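YkuI protein (Bacillus subtilis, PDB 2BAS) probably acts as a cyclic di-GMP-specific phosphodiesterase, a signalling protein that carries an EAL domain. Local coordinates at residues 140-149 with 166-177. Residues are numbered along the deposited sequence; the frame is centred on the assembly and turned at random.
Sequences LHRFVLEITE and YRTYGIKIAVDN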
# COMPACT_ATOMS: atom_id res chain seq x y z
N LEU A 140 18.04 -19.77 18.32
CA LEU A 140 18.08 -18.38 17.84
C LEU A 140 16.83 -17.92 17.10
O LEU A 140 16.52 -16.72 17.07
CB LEU A 140 19.31 -18.14 16.96
CG LEU A 140 20.68 -18.21 17.64
CD1 LEU A 140 21.80 -18.26 16.60
CD2 LEU A 140 20.89 -17.05 18.61
N HIS A 141 16.10 -18.88 16.51
CA HIS A 141 14.90 -18.56 15.74
C HIS A 141 13.75 -18.12 16.62
O HIS A 141 12.69 -17.75 16.12
CB HIS A 141 14.49 -19.73 14.81
CG HIS A 141 13.97 -20.94 15.53
ND1 HIS A 141 14.64 -22.15 15.52
CD2 HIS A 141 12.84 -21.15 16.24
CE1 HIS A 141 13.95 -23.04 16.21
NE2 HIS A 141 12.85 -22.46 16.66
N ARG A 142 13.94 -18.17 17.94
CA ARG A 142 12.91 -17.77 18.88
C ARG A 142 12.96 -16.29 19.24
O ARG A 142 12.05 -15.77 19.91
CB ARG A 142 13.01 -18.60 20.16
CG ARG A 142 12.53 -20.04 20.00
CD ARG A 142 12.91 -20.87 21.23
NE ARG A 142 12.31 -20.34 22.46
CZ ARG A 142 12.67 -20.70 23.69
NH1 ARG A 142 13.64 -21.59 23.89
NH2 ARG A 142 12.05 -20.16 24.73
N PHE A 143 14.02 -15.61 18.81
CA PHE A 143 14.22 -14.21 19.13
C PHE A 143 13.60 -13.28 18.11
O PHE A 143 13.82 -13.42 16.90
CB PHE A 143 15.71 -13.88 19.25
CG PHE A 143 16.38 -14.51 20.43
CD1 PHE A 143 17.26 -15.58 20.26
CD2 PHE A 143 16.15 -14.03 21.73
CE1 PHE A 143 17.89 -16.17 21.36
CE2 PHE A 143 16.78 -14.61 22.82
CZ PHE A 143 17.65 -15.68 22.64
N VAL A 144 12.81 -12.33 18.60
CA VAL A 144 12.29 -11.28 17.74
C VAL A 144 12.89 -9.94 18.15
O VAL A 144 12.57 -9.38 19.21
CB VAL A 144 10.74 -11.26 17.71
CG1 VAL A 144 10.26 -10.15 16.80
CG2 VAL A 144 10.21 -12.59 17.19
N LEU A 145 13.80 -9.45 17.31
CA LEU A 145 14.45 -8.18 17.51
C LEU A 145 13.61 -7.05 16.91
O LEU A 145 13.51 -6.91 15.68
CB LEU A 145 15.84 -8.23 16.87
CG LEU A 145 16.85 -7.13 17.19
CD1 LEU A 145 17.46 -7.38 18.56
CD2 LEU A 145 17.94 -7.12 16.14
N GLU A 146 13.01 -6.24 17.79
CA GLU A 146 12.24 -5.09 17.36
C GLU A 146 13.15 -3.89 17.18
O GLU A 146 13.89 -3.52 18.09
CB GLU A 146 11.14 -4.77 18.37
CG GLU A 146 10.11 -5.87 18.61
CD GLU A 146 9.06 -5.47 19.66
OE1 GLU A 146 8.76 -4.26 19.81
OE2 GLU A 146 8.53 -6.38 20.34
N ILE A 147 13.09 -3.27 16.01
CA ILE A 147 13.89 -2.11 15.70
C ILE A 147 13.00 -0.89 15.41
O ILE A 147 11.92 -1.02 14.82
CB ILE A 147 14.85 -2.38 14.51
CG1 ILE A 147 15.64 -3.68 14.72
CG2 ILE A 147 15.82 -1.22 14.31
CD1 ILE A 147 16.66 -3.61 15.87
N THR A 148 13.45 0.28 15.85
CA THR A 148 12.77 1.54 15.59
C THR A 148 13.71 2.40 14.76
O THR A 148 14.70 2.93 15.28
CB THR A 148 12.39 2.28 16.89
OG1 THR A 148 11.76 1.37 17.81
CG2 THR A 148 11.43 3.43 16.60
N GLU A 149 13.40 2.54 13.47
CA GLU A 149 14.26 3.30 12.55
C GLU A 149 13.93 4.79 12.57
O GLU A 149 14.61 5.59 11.93
CB GLU A 149 14.14 2.79 11.13
CG GLU A 149 14.13 1.29 10.99
CD GLU A 149 13.54 0.87 9.67
OE1 GLU A 149 13.68 1.63 8.69
OE2 GLU A 149 12.92 -0.21 9.62
N TYR A 166 22.25 -10.64 11.01
CA TYR A 166 21.52 -11.24 12.12
C TYR A 166 20.55 -12.30 11.63
O TYR A 166 20.36 -13.32 12.30
CB TYR A 166 20.75 -10.16 12.86
CG TYR A 166 21.47 -9.56 14.04
CD1 TYR A 166 20.78 -9.24 15.19
CD2 TYR A 166 22.86 -9.35 14.01
CE1 TYR A 166 21.42 -8.71 16.28
CE2 TYR A 166 23.51 -8.81 15.11
CZ TYR A 166 22.78 -8.50 16.24
OH TYR A 166 23.39 -7.96 17.34
N ARG A 167 19.95 -12.06 10.47
CA ARG A 167 18.98 -12.97 9.87
C ARG A 167 19.61 -14.33 9.49
O ARG A 167 18.93 -15.36 9.57
CB ARG A 167 18.28 -12.31 8.67
CG ARG A 167 17.47 -13.23 7.76
CD ARG A 167 17.02 -12.50 6.49
NE ARG A 167 15.64 -12.00 6.54
CZ ARG A 167 15.24 -10.87 7.11
NH1 ARG A 167 16.10 -10.08 7.74
NH2 ARG A 167 13.95 -10.54 7.08
N THR A 168 20.89 -14.33 9.12
CA THR A 168 21.59 -15.57 8.72
C THR A 168 21.69 -16.60 9.86
O THR A 168 22.02 -17.76 9.62
CB THR A 168 23.01 -15.31 8.14
OG1 THR A 168 23.88 -14.80 9.16
CG2 THR A 168 22.97 -14.36 6.94
N TYR A 169 21.41 -16.16 11.09
CA TYR A 169 21.36 -17.04 12.25
C TYR A 169 19.93 -17.49 12.58
O TYR A 169 19.71 -18.20 13.57
CB TYR A 169 21.99 -16.36 13.47
CG TYR A 169 23.47 -16.10 13.33
CD1 TYR A 169 23.94 -14.83 12.99
CD2 TYR A 169 24.40 -17.11 13.55
CE1 TYR A 169 25.31 -14.58 12.87
CE2 TYR A 169 25.77 -16.87 13.43
CZ TYR A 169 26.21 -15.60 13.09
OH TYR A 169 27.56 -15.36 12.97
N GLY A 170 18.96 -17.08 11.76
CA GLY A 170 17.56 -17.43 11.98
C GLY A 170 16.76 -16.46 12.85
O GLY A 170 15.56 -16.64 13.03
N ILE A 171 17.43 -15.44 13.39
CA ILE A 171 16.78 -14.41 14.21
C ILE A 171 15.65 -13.71 13.44
O ILE A 171 15.79 -13.39 12.25
CB ILE A 171 17.82 -13.37 14.72
CG1 ILE A 171 18.91 -14.07 15.56
CG2 ILE A 171 17.14 -12.26 15.49
CD1 ILE A 171 20.17 -13.26 15.78
N LYS A 172 14.52 -13.49 14.11
CA LYS A 172 13.38 -12.80 13.49
C LYS A 172 13.45 -11.29 13.72
O LYS A 172 13.88 -10.82 14.78
CB LYS A 172 12.06 -13.41 13.96
CG LYS A 172 11.85 -14.83 13.41
CD LYS A 172 10.61 -15.54 13.95
CE LYS A 172 10.66 -17.05 13.64
NZ LYS A 172 10.90 -17.38 12.19
N ILE A 173 13.03 -10.53 12.72
CA ILE A 173 13.13 -9.07 12.77
C ILE A 173 11.77 -8.38 12.63
O ILE A 173 11.04 -8.58 11.66
CB ILE A 173 14.18 -8.55 11.76
CG1 ILE A 173 15.58 -8.90 12.26
CG2 ILE A 173 14.08 -7.04 11.60
CD1 ILE A 173 16.61 -8.94 11.18
N ALA A 174 11.44 -7.59 13.64
CA ALA A 174 10.22 -6.84 13.68
C ALA A 174 10.57 -5.37 13.51
O ALA A 174 11.51 -4.89 14.13
CB ALA A 174 9.52 -7.05 15.00
N VAL A 175 9.83 -4.67 12.65
CA VAL A 175 9.96 -3.22 12.52
C VAL A 175 8.81 -2.58 13.32
O VAL A 175 7.69 -3.09 13.34
CB VAL A 175 10.01 -2.76 11.04
CG1 VAL A 175 9.88 -1.26 10.93
CG2 VAL A 175 11.32 -3.19 10.39
N ASP A 176 9.08 -1.47 13.92
CA ASP A 176 8.22 -0.79 14.91
C ASP A 176 7.64 0.51 14.30
O ASP A 176 8.15 1.02 13.30
CB ASP A 176 9.05 -0.44 16.15
CG ASP A 176 8.20 -0.28 17.41
OD1 ASP A 176 6.92 -0.37 17.33
OD2 ASP A 176 8.77 -0.05 18.54
N ASN A 177 6.59 0.98 14.96
CA ASN A 177 5.86 2.23 14.60
C ASN A 177 5.50 2.32 13.11
O ASN A 177 5.77 3.33 12.44
CB ASN A 177 6.71 3.47 14.91
CG ASN A 177 7.11 3.58 16.38
OD1 ASN A 177 6.56 2.87 17.22
ND2 ASN A 177 8.04 4.44 16.74
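Two first torsions bring Thr148 and Asp176 together: Asp176 swings CG roughly opposite its backbone N (chi1 -156°), and Thr148 holds OG1 opposite its carbonyl carbon (chi1 -47°). The hydroxyl reaches the carboxylate obliquely, Thr148 OG1 lying 3.4 Å from Asp176 OD2, a weak hydrogen bond. Asp176 OD1, met from above the carboxylate plane, accepts the bond from Asn177 N at 2.7 Å. Strands 143-147 and 172-176 run parallel, their axes 28° apart, and exchange backbone bonds from Lys172 N to Phe143 O (2.9 Å) through Leu145, Ala174 and Ile147 to a weak last one from Asp176 N to Ile147 O. Side chains alternate between the two faces. On one, Ala174 CB touches both Val144 CG1 (3.7 Å) and Glu146 CG (3.8 Å); Phe110 of strand 108-112 touches Val144 and Glu146, and Leu195 of strand 195-199 touches Val144 and Ala174. On the other, Leu145 CD2 meets Tyr166 CD1 at 3.7 Å, the side chains at about a right angle, which sets this residue of helix 156-167 against the strand; Tyr166 OH bonds to Gly123 O. Positive phi at Gly170, in a Schellman motif, turns the chain from that helix toward the second strand. This is a beta-alpha-beta crossover of the EAL barrel. An alanine in place of Asp176 would probably leave Thr148 OG1 and Asn177 N without their carboxylate partner, and Asn177 freer to move. Glu146 OE1 and Asp176 OD2 stand 4.4 Å apart, Glu233 brings another acid near Asp176, and Lys197 forms a salt bridge with Glu146; acids converging at the C-terminal ends of the barrel strands beside a lysine are consistent with the active site of an EAL phosphodiesterase, where such acids probably bind metal.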